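Local coordinates for p800 reaction center core protein (Heliobacterium modesticaldum, PDB 5V8K), which forms the core of a homodimeric photosynthetic reaction center, holding bacteriochlorophylls that gather light and separate charge, and a [4Fe-4S] cluster that probably accepts the electrons, at residues A[33-38]-A[59-64]; A[238-243]-A[250-255]; A[266-271]-A[450-455]. All coordinates share one frame; numbering follows the deposited sequence.

Contact 1 (A[33-38]-A[59-64]); sequences AAMVSF and TMFYAR. With GBF (Bacteriochlorophyll g), chain J.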
loop_
_atom_site.group_PDB
_atom_site.type_symbol
_atom_site.label_atom_id
_atom_site.label_comp_id
_atom_site.label_asym_id
_atom_site.label_seq_id
_atom_site.Cartn_x
_atom_site.Cartn_y
_atom_site.Cartn_z
ATOM N N ALA A 33 12.194 10.909 -33.351
ATOM C CA ALA A 33 11.464 10.847 -34.609
ATOM C C ALA A 33 10.627 9.570 -34.699
ATOM O O ALA A 33 9.513 9.588 -35.233
ATOM C CB ALA A 33 12.433 10.955 -35.792
ATOM N N ALA A 34 11.134 8.454 -34.176
ATOM C CA ALA A 34 10.419 7.189 -34.331
ATOM C C ALA A 34 9.124 7.162 -33.516
ATOM O O ALA A 34 8.107 6.604 -33.961
ATOM C CB ALA A 34 11.318 6.028 -33.909
ATOM N N MET A 35 9.148 7.737 -32.310
ATOM C CA MET A 35 7.940 7.777 -31.499
ATOM C C MET A 35 6.847 8.567 -32.194
ATOM O O MET A 35 5.681 8.172 -32.159
ATOM C CB MET A 35 8.237 8.383 -30.133
ATOM C CG MET A 35 7.006 8.501 -29.208
ATOM S SD MET A 35 7.581 8.860 -27.553
ATOM C CE MET A 35 6.148 9.713 -26.801
ATOM N N VAL A 36 7.207 9.699 -32.802
ATOM C CA VAL A 36 6.251 10.495 -33.566
ATOM C C VAL A 36 5.638 9.666 -34.690
ATOM O O VAL A 36 4.423 9.696 -34.901
ATOM C CB VAL A 36 6.929 11.767 -34.113
ATOM C CG1 VAL A 36 6.019 12.515 -35.034
ATOM C CG2 VAL A 36 7.263 12.686 -32.978
ATOM N N SER A 37 6.467 8.924 -35.439
ATOM C CA SER A 37 5.942 8.147 -36.558
ATOM C C SER A 37 5.058 7.011 -36.067
ATOM O O SER A 37 4.003 6.754 -36.651
ATOM C CB SER A 37 7.072 7.593 -37.435
ATOM O OG SER A 37 7.657 6.422 -36.882
ATOM N N PHE A 38 5.442 6.362 -34.956
ATOM C CA PHE A 38 4.656 5.247 -34.440
ATOM C C PHE A 38 3.276 5.717 -33.975
ATOM O O PHE A 38 2.245 5.123 -34.325
ATOM C CB PHE A 38 5.409 4.570 -33.295
ATOM C CG PHE A 38 4.604 3.541 -32.563
ATOM C CD1 PHE A 38 4.386 2.308 -33.121
ATOM C CD2 PHE A 38 4.059 3.814 -31.334
ATOM C CE1 PHE A 38 3.662 1.360 -32.473
ATOM C CE2 PHE A 38 3.308 2.851 -30.665
ATOM C CZ PHE A 38 3.107 1.628 -31.247
ATOM N N THR A 59 -3.745 10.950 -28.795
ATOM C CA THR A 59 -4.630 12.111 -28.785
ATOM C C THR A 59 -3.858 13.420 -28.745
ATOM O O THR A 59 -4.262 14.409 -29.375
ATOM C CB THR A 59 -5.577 12.056 -27.581
ATOM O OG1 THR A 59 -4.817 11.761 -26.390
ATOM C CG2 THR A 59 -6.639 11.032 -27.819
ATOM N N MET A 60 -2.773 13.469 -27.972
ATOM C CA MET A 60 -2.050 14.732 -27.839
ATOM C C MET A 60 -1.347 15.085 -29.141
ATOM O O MET A 60 -1.273 16.255 -29.523
ATOM C CB MET A 60 -1.039 14.685 -26.673
ATOM C CG MET A 60 -1.682 14.872 -25.323
ATOM S SD MET A 60 -0.464 14.937 -24.023
ATOM C CE MET A 60 -0.124 13.176 -23.795
ATOM N N PHE A 61 -0.831 14.077 -29.828
ATOM C CA PHE A 61 -0.100 14.309 -31.071
ATOM C C PHE A 61 -1.050 14.671 -32.211
ATOM O O PHE A 61 -0.698 15.464 -33.099
ATOM C CB PHE A 61 0.729 13.074 -31.417
ATOM C CG PHE A 61 1.954 12.950 -30.604
ATOM C CD1 PHE A 61 1.918 12.284 -29.402
ATOM C CD2 PHE A 61 3.130 13.533 -31.002
ATOM C CE1 PHE A 61 3.036 12.172 -28.627
ATOM C CE2 PHE A 61 4.284 13.443 -30.204
ATOM C CZ PHE A 61 4.233 12.776 -29.031
ATOM N N TYR A 62 -2.262 14.118 -32.192
ATOM C CA TYR A 62 -3.254 14.531 -33.178
ATOM C C TYR A 62 -3.772 15.926 -32.868
ATOM O O TYR A 62 -4.073 16.688 -33.798
ATOM C CB TYR A 62 -4.411 13.521 -33.248
ATOM C CG TYR A 62 -4.158 12.462 -34.314
ATOM C CD1 TYR A 62 -3.432 11.312 -34.033
ATOM C CD2 TYR A 62 -4.621 12.647 -35.635
ATOM C CE1 TYR A 62 -3.171 10.375 -35.018
ATOM C CE2 TYR A 62 -4.369 11.722 -36.628
ATOM C CZ TYR A 62 -3.665 10.592 -36.319
ATOM O OH TYR A 62 -3.422 9.689 -37.299
ATOM N N ALA A 63 -3.866 16.286 -31.577
ATOM C CA ALA A 63 -4.179 17.668 -31.236
ATOM C C ALA A 63 -3.134 18.617 -31.807
ATOM O O ALA A 63 -3.478 19.726 -32.226
ATOM C CB ALA A 63 -4.285 17.861 -29.710
ATOM N N ARG A 64 -1.869 18.191 -31.877
ATOM C CA ARG A 64 -0.859 19.015 -32.532
ATOM C C ARG A 64 -1.132 19.154 -34.025
ATOM O O ARG A 64 -1.007 20.255 -34.585
ATOM C CB ARG A 64 0.535 18.450 -32.282
ATOM C CG ARG A 64 1.014 18.682 -30.810
ATOM C CD ARG A 64 1.771 20.020 -30.695
ATOM N NE ARG A 64 3.163 19.796 -31.007
ATOM C CZ ARG A 64 3.931 20.509 -31.823
ATOM N NH1 ARG A 64 5.196 20.152 -31.946
ATOM N NH2 ARG A 64 3.473 21.534 -32.531
HETATM MG MG GBF J . 9.225 17.051 -36.787
HETATM C CHA GBF J . 6.322 17.506 -34.871
HETATM C CHB GBF J . 7.896 18.954 -39.172
HETATM C CHC GBF J . 12.309 16.861 -38.276
HETATM C CHD GBF J . 10.665 15.524 -33.867
HETATM N NA GBF J . 7.449 17.869 -37.058
HETATM C C1A GBF J . 6.364 18.013 -36.287
HETATM C C2A GBF J . 5.308 18.984 -36.730
HETATM C C3A GBF J . 5.673 19.068 -38.204
HETATM C C4A GBF J . 7.106 18.605 -38.135
HETATM C CMA GBF J . 4.844 18.142 -39.119
HETATM C CAA GBF J . 5.226 20.375 -36.088
HETATM C CBA GBF J . 6.556 21.102 -36.070
HETATM C CGA GBF J . 7.485 20.599 -35.004
HETATM O O1A GBF J . 7.134 20.485 -33.838
HETATM O O2A GBF J . 8.887 20.728 -35.286
HETATM N NB GBF J . 10.014 17.890 -38.467
HETATM C C1B GBF J . 9.313 18.591 -39.377
HETATM C C2B GBF J . 10.164 18.999 -40.389
HETATM C C3B GBF J . 11.391 18.405 -40.143
HETATM C C4B GBF J . 11.238 17.649 -38.949
HETATM C CMB GBF J . 9.817 19.904 -41.545
HETATM C CAB GBF J . 12.531 18.642 -41.060
HETATM C CBB GBF J . 13.710 18.083 -41.083
HETATM N NC GBF J . 11.062 16.374 -36.183
HETATM C C1C GBF J . 12.165 16.307 -36.922
HETATM C C2C GBF J . 13.445 15.666 -36.523
HETATM C C3C GBF J . 12.824 15.348 -35.229
HETATM C C4C GBF J . 11.499 15.756 -35.065
HETATM C CMC GBF J . 13.720 14.448 -37.404
HETATM C CAC GBF J . 13.537 14.617 -34.142
HETATM C CBC GBF J . 14.982 14.164 -34.252
HETATM N ND GBF J . 8.756 16.595 -34.879
HETATM C C1D GBF J . 9.278 16.017 -33.803
HETATM C C2D GBF J . 8.433 15.842 -32.439
HETATM C C3D GBF J . 7.351 16.474 -33.056
HETATM C C4D GBF J . 7.495 16.898 -34.403
HETATM C CMD GBF J . 8.686 15.283 -31.078
HETATM C CAD GBF J . 5.966 16.826 -32.657
HETATM O OBD GBF J . 5.308 16.733 -31.579
HETATM C CBD GBF J . 5.247 17.403 -33.852
HETATM C CGD GBF J . 4.049 16.599 -34.232
HETATM O O1D GBF J . 4.006 15.392 -34.397
HETATM O O2D GBF J . 2.821 17.279 -34.417
HETATM C CED GBF J . 1.760 16.356 -34.638
HETATM C C1 GBF J . 9.819 20.009 -34.504
HETATM C C2 GBF J . 11.070 19.719 -35.310
HETATM C C3 GBF J . 11.936 20.682 -35.619
HETATM C C4 GBF J . 11.641 22.064 -35.153
HETATM C C5 GBF J . 13.169 20.374 -36.445
HETATM C C6 GBF J . 13.232 21.251 -37.696
HETATM C C7 GBF J . 14.417 20.857 -38.564
HETATM C C8 GBF J . 15.221 21.762 -39.156
HETATM C C9 GBF J . 16.392 21.316 -40.005
HETATM C C10 GBF J . 15.010 23.236 -38.984
#

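Contact 2 (A[238-243]-A[250-255]); sequences YAVSQY and MIAQSN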
loop_
_atom_site.group_PDB
_atom_site.type_symbol
_atom_site.label_atom_id
_atom_site.label_comp_id
_atom_site.label_asym_id
_atom_site.label_seq_id
_atom_site.Cartn_x
_atom_site.Cartn_y
_atom_site.Cartn_z
ATOM N N TYR A 238 -9.412 20.830 -30.068
ATOM C CA TYR A 238 -9.335 19.582 -30.809
ATOM C C TYR A 238 -10.348 18.562 -30.289
ATOM O O TYR A 238 -11.061 17.918 -31.070
ATOM C CB TYR A 238 -7.909 19.016 -30.772
ATOM C CG TYR A 238 -7.867 17.593 -31.206
ATOM C CD1 TYR A 238 -8.018 17.258 -32.537
ATOM C CD2 TYR A 238 -7.755 16.582 -30.281
ATOM C CE1 TYR A 238 -8.030 15.923 -32.946
ATOM C CE2 TYR A 238 -7.762 15.261 -30.665
ATOM C CZ TYR A 238 -7.883 14.933 -31.998
ATOM O OH TYR A 238 -7.910 13.614 -32.396
ATOM N N ALA A 239 -10.448 18.423 -28.966
ATOM C CA ALA A 239 -11.274 17.364 -28.375
ATOM C C ALA A 239 -12.750 17.533 -28.665
ATOM O O ALA A 239 -13.496 16.566 -28.507
ATOM C CB ALA A 239 -11.089 17.279 -26.848
ATOM N N VAL A 240 -13.198 18.716 -29.092
ATOM C CA VAL A 240 -14.579 18.908 -29.515
ATOM C C VAL A 240 -14.685 19.340 -30.985
ATOM O O VAL A 240 -15.751 19.745 -31.428
ATOM C CB VAL A 240 -15.315 19.902 -28.594
ATOM C CG1 VAL A 240 -15.406 19.351 -27.165
ATOM C CG2 VAL A 240 -14.617 21.259 -28.587
ATOM N N SER A 241 -13.607 19.239 -31.755
ATOM C CA SER A 241 -13.638 19.638 -33.154
ATOM C C SER A 241 -14.290 18.546 -33.997
ATOM O O SER A 241 -14.649 17.478 -33.502
ATOM C CB SER A 241 -12.233 19.909 -33.661
ATOM O OG SER A 241 -11.535 18.679 -33.744
ATOM N N GLN A 242 -14.394 18.817 -35.301
ATOM C CA GLN A 242 -14.926 17.875 -36.291
ATOM C C GLN A 242 -14.075 16.625 -36.421
ATOM O O GLN A 242 -14.568 15.609 -36.914
ATOM C CB GLN A 242 -15.019 18.544 -37.686
ATOM C CG GLN A 242 -13.632 19.092 -38.195
ATOM C CD GLN A 242 -13.680 19.867 -39.517
ATOM O OE1 GLN A 242 -13.328 21.051 -39.558
ATOM N NE2 GLN A 242 -14.062 19.201 -40.597
ATOM N N TYR A 243 -12.792 16.714 -36.089
ATOM C CA TYR A 243 -11.892 15.576 -36.136
ATOM C C TYR A 243 -12.027 14.642 -34.941
ATOM O O TYR A 243 -11.515 13.525 -34.991
ATOM C CB TYR A 243 -10.446 16.071 -36.225
ATOM C CG TYR A 243 -10.217 17.063 -37.341
ATOM C CD1 TYR A 243 -10.178 16.650 -38.667
ATOM C CD2 TYR A 243 -10.036 18.405 -37.070
ATOM C CE1 TYR A 243 -9.996 17.557 -39.692
ATOM C CE2 TYR A 243 -9.839 19.307 -38.084
ATOM C CZ TYR A 243 -9.818 18.873 -39.385
ATOM O OH TYR A 243 -9.623 19.760 -40.397
ATOM N N MET A 250 -17.592 13.176 -26.252
ATOM C CA MET A 250 -18.501 13.046 -25.125
ATOM C C MET A 250 -17.764 13.304 -23.798
ATOM O O MET A 250 -18.289 13.988 -22.914
ATOM C CB MET A 250 -19.156 11.659 -25.152
ATOM C CG MET A 250 -20.300 11.555 -26.146
ATOM S SD MET A 250 -21.151 9.938 -26.210
ATOM C CE MET A 250 -20.114 8.966 -27.332
ATOM N N ILE A 251 -16.515 12.836 -23.681
ATOM C CA ILE A 251 -15.752 13.015 -22.446
ATOM C C ILE A 251 -15.372 14.480 -22.270
ATOM O O ILE A 251 -15.560 15.068 -21.195
ATOM C CB ILE A 251 -14.519 12.100 -22.449
ATOM C CG1 ILE A 251 -14.949 10.634 -22.352
ATOM C CG2 ILE A 251 -13.586 12.423 -21.305
ATOM C CD1 ILE A 251 -13.867 9.646 -22.661
ATOM N N ALA A 252 -14.894 15.105 -23.345
ATOM C CA ALA A 252 -14.477 16.501 -23.287
ATOM C C ALA A 252 -15.638 17.439 -22.964
ATOM O O ALA A 252 -15.429 18.522 -22.410
ATOM C CB ALA A 252 -13.829 16.905 -24.612
ATOM N N GLN A 253 -16.865 17.061 -23.278
ATOM C CA GLN A 253 -17.959 17.982 -23.006
ATOM C C GLN A 253 -18.240 18.104 -21.514
ATOM O O GLN A 253 -18.646 19.173 -21.048
ATOM C CB GLN A 253 -19.196 17.547 -23.778
ATOM C CG GLN A 253 -19.165 18.111 -25.191
ATOM C CD GLN A 253 -20.094 17.431 -26.165
ATOM O OE1 GLN A 253 -20.124 17.806 -27.342
ATOM N NE2 GLN A 253 -20.855 16.435 -25.704
ATOM N N SER A 254 -18.020 17.045 -20.750
ATOM C CA SER A 254 -18.096 17.137 -19.308
ATOM C C SER A 254 -16.738 17.411 -18.667
ATOM O O SER A 254 -16.678 17.662 -17.462
ATOM C CB SER A 254 -18.697 15.844 -18.754
ATOM O OG SER A 254 -17.915 14.728 -19.117
ATOM N N ASN A 255 -15.660 17.386 -19.446
ATOM C CA ASN A 255 -14.299 17.571 -18.935
ATOM C C ASN A 255 -13.477 18.289 -19.991
ATOM O O ASN A 255 -12.621 17.682 -20.653
ATOM C CB ASN A 255 -13.673 16.236 -18.556
ATOM C CG ASN A 255 -12.361 16.390 -17.861
ATOM O OD1 ASN A 255 -11.836 17.488 -17.681
ATOM N ND2 ASN A 255 -11.791 15.274 -17.505
#

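Contact 3 (A[266-271]-A[450-455]); sequences GHLVMG and QVIAPA. With GBF (Bacteriochlorophyll g), chain D.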
loop_
_atom_site.group_PDB
_atom_site.type_symbol
_atom_site.label_atom_id
_atom_site.label_comp_id
_atom_site.label_asym_id
_atom_site.label_seq_id
_atom_site.Cartn_x
_atom_site.Cartn_y
_atom_site.Cartn_z
ATOM N N GLY A 266 1.896 14.729 -17.482
ATOM C CA GLY A 266 3.155 14.287 -18.054
ATOM C C GLY A 266 4.314 15.209 -17.743
ATOM O O GLY A 266 5.404 14.745 -17.405
ATOM N N HIS A 267 4.100 16.520 -17.831
ATOM C CA HIS A 267 5.202 17.459 -17.618
ATOM C C HIS A 267 5.514 17.666 -16.134
ATOM O O HIS A 267 6.665 17.924 -15.784
ATOM C CB HIS A 267 4.902 18.789 -18.291
ATOM C CG HIS A 267 5.013 18.718 -19.781
ATOM N ND1 HIS A 267 4.026 18.175 -20.572
ATOM C CD2 HIS A 267 6.029 19.041 -20.617
ATOM C CE1 HIS A 267 4.415 18.199 -21.838
ATOM N NE2 HIS A 267 5.632 18.699 -21.886
ATOM N N LEU A 268 4.512 17.546 -15.267
ATOM C CA LEU A 268 4.749 17.560 -13.830
ATOM C C LEU A 268 5.622 16.390 -13.403
ATOM O O LEU A 268 6.594 16.555 -12.654
ATOM C CB LEU A 268 3.401 17.518 -13.107
ATOM C CG LEU A 268 3.439 17.285 -11.632
ATOM C CD1 LEU A 268 4.285 18.372 -11.001
ATOM C CD2 LEU A 268 2.015 17.241 -11.097
ATOM N N VAL A 269 5.240 15.230 -13.872
ATOM C CA VAL A 269 5.931 14.020 -13.484
ATOM C C VAL A 269 7.395 14.014 -14.039
ATOM O O VAL A 269 8.357 13.767 -13.347
ATOM C CB VAL A 269 5.234 12.693 -13.899
ATOM C CG1 VAL A 269 6.107 11.496 -13.611
ATOM C CG2 VAL A 269 3.843 12.556 -13.302
ATOM N N MET A 270 7.542 14.362 -15.305
ATOM C CA MET A 270 8.866 14.342 -15.937
ATOM C C MET A 270 9.752 15.425 -15.303
ATOM O O MET A 270 10.939 15.293 -15.199
ATOM C CB MET A 270 8.864 14.532 -17.487
ATOM C CG MET A 270 8.241 13.413 -18.278
ATOM S SD MET A 270 9.307 11.990 -18.279
ATOM C CE MET A 270 9.012 11.309 -19.876
ATOM N N GLY A 271 9.157 16.551 -14.995
ATOM C CA GLY A 271 9.912 17.618 -14.354
ATOM C C GLY A 271 10.442 17.201 -12.990
ATOM O O GLY A 271 11.606 17.433 -12.669
ATOM N N GLN A 450 4.390 13.347 -2.529
ATOM C CA GLN A 450 3.727 14.400 -1.770
ATOM C C GLN A 450 3.650 15.731 -2.507
ATOM O O GLN A 450 2.973 16.653 -2.029
ATOM C CB GLN A 450 4.461 14.588 -0.429
ATOM C CG GLN A 450 4.297 13.428 0.483
ATOM C CD GLN A 450 2.873 13.006 0.518
ATOM O OE1 GLN A 450 2.494 12.026 -0.105
ATOM N NE2 GLN A 450 2.046 13.806 1.179
ATOM N N VAL A 451 4.335 15.857 -3.635
ATOM C CA VAL A 451 4.150 16.980 -4.549
ATOM C C VAL A 451 3.151 16.623 -5.654
ATOM O O VAL A 451 2.182 17.346 -5.899
ATOM C CB VAL A 451 5.512 17.407 -5.146
ATOM C CG1 VAL A 451 5.343 18.536 -6.117
ATOM C CG2 VAL A 451 6.515 17.778 -4.032
ATOM N N ILE A 452 3.354 15.468 -6.290
ATOM C CA ILE A 452 2.582 15.104 -7.464
ATOM C C ILE A 452 1.109 14.889 -7.115
ATOM O O ILE A 452 0.223 15.359 -7.824
ATOM C CB ILE A 452 3.208 13.866 -8.136
ATOM C CG1 ILE A 452 4.579 14.262 -8.697
ATOM C CG2 ILE A 452 2.324 13.341 -9.301
ATOM C CD1 ILE A 452 5.497 13.077 -9.020
ATOM N N ALA A 453 0.824 14.178 -6.025
ATOM C CA ALA A 453 -0.568 13.811 -5.774
ATOM C C ALA A 453 -1.420 15.021 -5.422
ATOM O O ALA A 453 -2.433 15.261 -6.110
ATOM C CB ALA A 453 -0.639 12.736 -4.692
ATOM N N PRO A 454 -1.076 15.840 -4.438
ATOM C CA PRO A 454 -1.892 17.030 -4.186
ATOM C C PRO A 454 -1.988 17.969 -5.382
ATOM O O PRO A 454 -3.008 18.638 -5.564
ATOM C CB PRO A 454 -1.157 17.716 -3.010
ATOM C CG PRO A 454 -0.179 16.780 -2.566
ATOM C CD PRO A 454 0.111 15.793 -3.549
ATOM N N ALA A 455 -0.902 18.124 -6.134
ATOM C CA ALA A 455 -0.944 18.957 -7.325
ATOM C C ALA A 455 -1.973 18.417 -8.316
ATOM O O ALA A 455 -2.803 19.170 -8.825
ATOM C CB ALA A 455 0.428 19.031 -7.963
HETATM MG MG GBF D . 0.630 9.476 2.430
HETATM C CHA GBF D . -2.395 7.732 2.786
HETATM C CHB GBF D . -0.629 11.864 4.339
HETATM C CHC GBF D . 3.897 10.546 2.793
HETATM C CHD GBF D . 1.933 6.614 0.782
HETATM N NA GBF D . -1.156 9.816 3.276
HETATM C C1A GBF D . -2.352 9.159 3.212
HETATM C C2A GBF D . -3.606 9.790 3.792
HETATM C C3A GBF D . -2.992 11.095 4.309
HETATM C C4A GBF D . -1.502 10.927 3.919
HETATM C CMA GBF D . -3.654 12.260 3.603
HETATM C CAA GBF D . -4.405 9.099 4.908
HETATM C CBA GBF D . -5.740 9.816 5.107
HETATM C CGA GBF D . -5.690 10.627 6.400
HETATM O O1A GBF D . -4.722 10.650 7.166
HETATM O O2A GBF D . -6.902 11.295 6.775
HETATM N NB GBF D . 1.505 10.957 3.494
HETATM C C1B GBF D . 0.842 11.939 4.131
HETATM C C2B GBF D . 1.766 12.902 4.587
HETATM C C3B GBF D . 3.017 12.487 4.140
HETATM C C4B GBF D . 2.801 11.288 3.436
HETATM C CMB GBF D . 1.410 14.137 5.345
HETATM C CAB GBF D . 4.324 13.151 4.258
HETATM C CBB GBF D . 4.554 14.367 4.603
HETATM N NC GBF D . 2.496 8.680 2.021
HETATM C C1C GBF D . 3.671 9.299 2.064
HETATM C C2C GBF D . 4.956 8.842 1.420
HETATM C C3C GBF D . 4.206 7.703 0.852
HETATM C C4C GBF D . 2.860 7.654 1.190
HETATM C CMC GBF D . 5.547 9.847 0.462
HETATM C CAC GBF D . 4.808 6.680 -0.023
HETATM C CBC GBF D . 6.293 6.591 -0.440
HETATM N ND GBF D . 0.029 7.690 1.819
HETATM C C1D GBF D . 0.552 6.616 1.272
HETATM C C2D GBF D . -0.236 5.248 1.193
HETATM C C3D GBF D . -1.334 5.879 1.786
HETATM C C4D GBF D . -1.227 7.244 2.148
HETATM C CMD GBF D . 0.144 3.918 0.641
HETATM C CAD GBF D . -2.739 5.541 2.040
HETATM O OBD GBF D . -3.325 4.398 2.157
HETATM C CBD GBF D . -3.443 6.695 2.701
HETATM C CGD GBF D . -4.672 7.052 1.893
HETATM O O1D GBF D . -4.765 7.986 1.099
HETATM O O2D GBF D . -5.817 6.177 2.010
HETATM C CED GBF D . -6.915 6.357 1.131
HETATM C C1 GBF D . -6.975 12.016 7.995
HETATM C C2 GBF D . -7.190 11.078 9.136
HETATM C C3 GBF D . -8.399 10.947 9.699
HETATM C C4 GBF D . -9.571 11.699 9.133
HETATM C C5 GBF D . -8.586 10.008 10.856
HETATM C C6 GBF D . -8.883 10.730 12.179
HETATM C C7 GBF D . -7.640 11.456 12.665
HETATM C C8 GBF D . -7.153 11.377 13.913
HETATM C C9 GBF D . -7.759 10.508 14.949
HETATM C C10 GBF D . -5.894 12.118 14.269
HETATM C C11 GBF D . -4.772 11.350 13.595
HETATM C C12 GBF D . -4.614 10.057 14.335
HETATM C C13 GBF D . -4.425 8.886 13.727
HETATM C C14 GBF D . -4.263 7.700 14.598
HETATM C C15 GBF D . -4.397 8.721 12.258
HETATM O O HOH W 1 0.296 10.803 0.242
#

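Contact 1 (A[33-38]-A[59-64])
Phe61, Val36 and Met35 meet beside a bound bacteriochlorophyll g, in a pigment pocket to which helix 18-39 and the short helix 58-67 both contribute. Phe61 leaves its backbone toward helix 18-39. Its ring reaches Val36 through CE2, 4.1 Å from Val36 CG2. Its far end meets Met35, with Phe61 CZ 4.2 Å from Met35 CE. Both methyl groups approach the ring obliquely. Met35 gets there because its chain is extended.

Val36 also faces the pigment. Its CG1 lies anti to the backbone N (chi1 173°), while CG2 stands beside that N and is 3.4 Å from C2D of the macrocycle. CG1 approaches the methyl ester of the pigment, 3.6 Å from its O1D. That same O1D lies at the edge of the Phe61 ring, in its plane.

Arg64 bends at chi2 and chi3 and reaches the ester-bearing side of the pigment. Its NH1 donates a bent hydrogen bond to the ester carbonyl oxygen O1A, 2.7 Å long with an angle of 143° at the hydrogen. O2D, the bridging oxygen of the methyl ester, lies over one face of the guanidinium, 4.2 Å above its plane.

Between the two helices the contact is purely apolar. The polar grip is on the pigment: Arg64 is bonded to one ester arm and lies against the other, which probably helps hold the pigment in place.

Contact 2 (A[238-243]-A[250-255])
Ala239 and Ala252 face each other directly, and both CB methyls point at the other segment. Their methyl groups meet end to end, Ala239 CB lying 3.6 Å from Ala252 CB. With such small side chains the backbones come close, and the CA atoms of Ala239 and Ala252 are 6.1 Å apart.

Val240 comes in beside this pair. It uses one branch: CG1 is anti to the carbonyl carbon (chi1 -63°) and reaches 3.9 Å from Ala252 CB. The Ala252 methyl is therefore touched by both Ala239 and Val240. The same CG1 has a looser neighbour in Gln253, whose CG is 4.4 Å away. Gln253 meets it with the aliphatic part of its chain; its OE1 is hydrogen-bonded to Lys249.

The two segments belong to consecutive short helices, 234-240 and 246-254, folded against each other. This helical pair lies in the connection between the predicted transmembrane helices 202-225 and 264-290. Leu248 of the second helix also packs on Ala239 and on Tyr238.

Serine hydroxyls fold back on the backbone in both segments. Ser241 OG donates to Tyr238 O at 2.8 Å, and this carbonyl also accepts from Ser241 N. Ser254 OG makes a similar bond to Ile251 O, 3.2 Å long, with the donor tilted 27° from the carbonyl plane. Beyond the helix end, Asn255 bonds through OD1 to Lys261 and through ND2 to the carbonyl of Val600. The bound calcium ion lies about 12 Å from the side chain of Ala252.

Contact 3 (A[266-271]-A[450-455])
Leu268 and Val269 pack on Ile452 and Ala455 inside the membrane-spanning helix bundle, between two pigment sites. Segments 266-271 and 450-455 run nearly antiparallel, at 169°, with axes 10.5 Å apart. Leu268 points toward the partner helix. Its CG is anti to the backbone N (chi1 170°), and CD2 reaches across to Ala455 CB at 3.9 Å. The same methyl lies 4.3 Å from Ile452 CG2. Val269 approaches that CG2 from its own CG2, at 4.4 Å. Phe587 of helix 575-599 touches both Val269 and Ile452.

Pro454 has no N-H for the preceding turn, and helix 449-459 is kinked there. Gln450 turns to a bacteriochlorophyll g and lays its amide flat over the pyrrole ring of C3B and C4B, parallel to the macrocycle, with NE2 3.4 Å from C3B. Its OE1 accepts a short 2.5 Å hydrogen bond from a water. That water binds the magnesium of the pigment, its oxygen a long 2.6 Å away, so its exact position is uncertain. On helix 258-291, His267 NE2 binds the magnesium of another bacteriochlorophyll g.

The helices thus meet through apolar contacts alone; their polar side chains serve pigment magnesium, one directly and one through water.

Overall arrangement
Contacts 1 and 2 are joined through Tyr238. Its OH lies 3.6 Å from Tyr62 CB, and its CG is 3.7 Å from Ala63 CA, so helix 58-67 bears on both. Contact 3 lies deeper, its centre about 6 Å from that of the chain, against about 19 Å for contact 1 and 26 Å for contact 2. It touches neither: the nearest atoms are about 6 Å from contact 1 and 13 Å from contact 2. Helix 246-254 is followed directly in the chain by helix 258-291, which links contacts 2 and 3. Contacts 1 and 3 adjoin pigments; at contact 2 the Ala239 side chain is about 11 Å from a bacteriochlorophyll g.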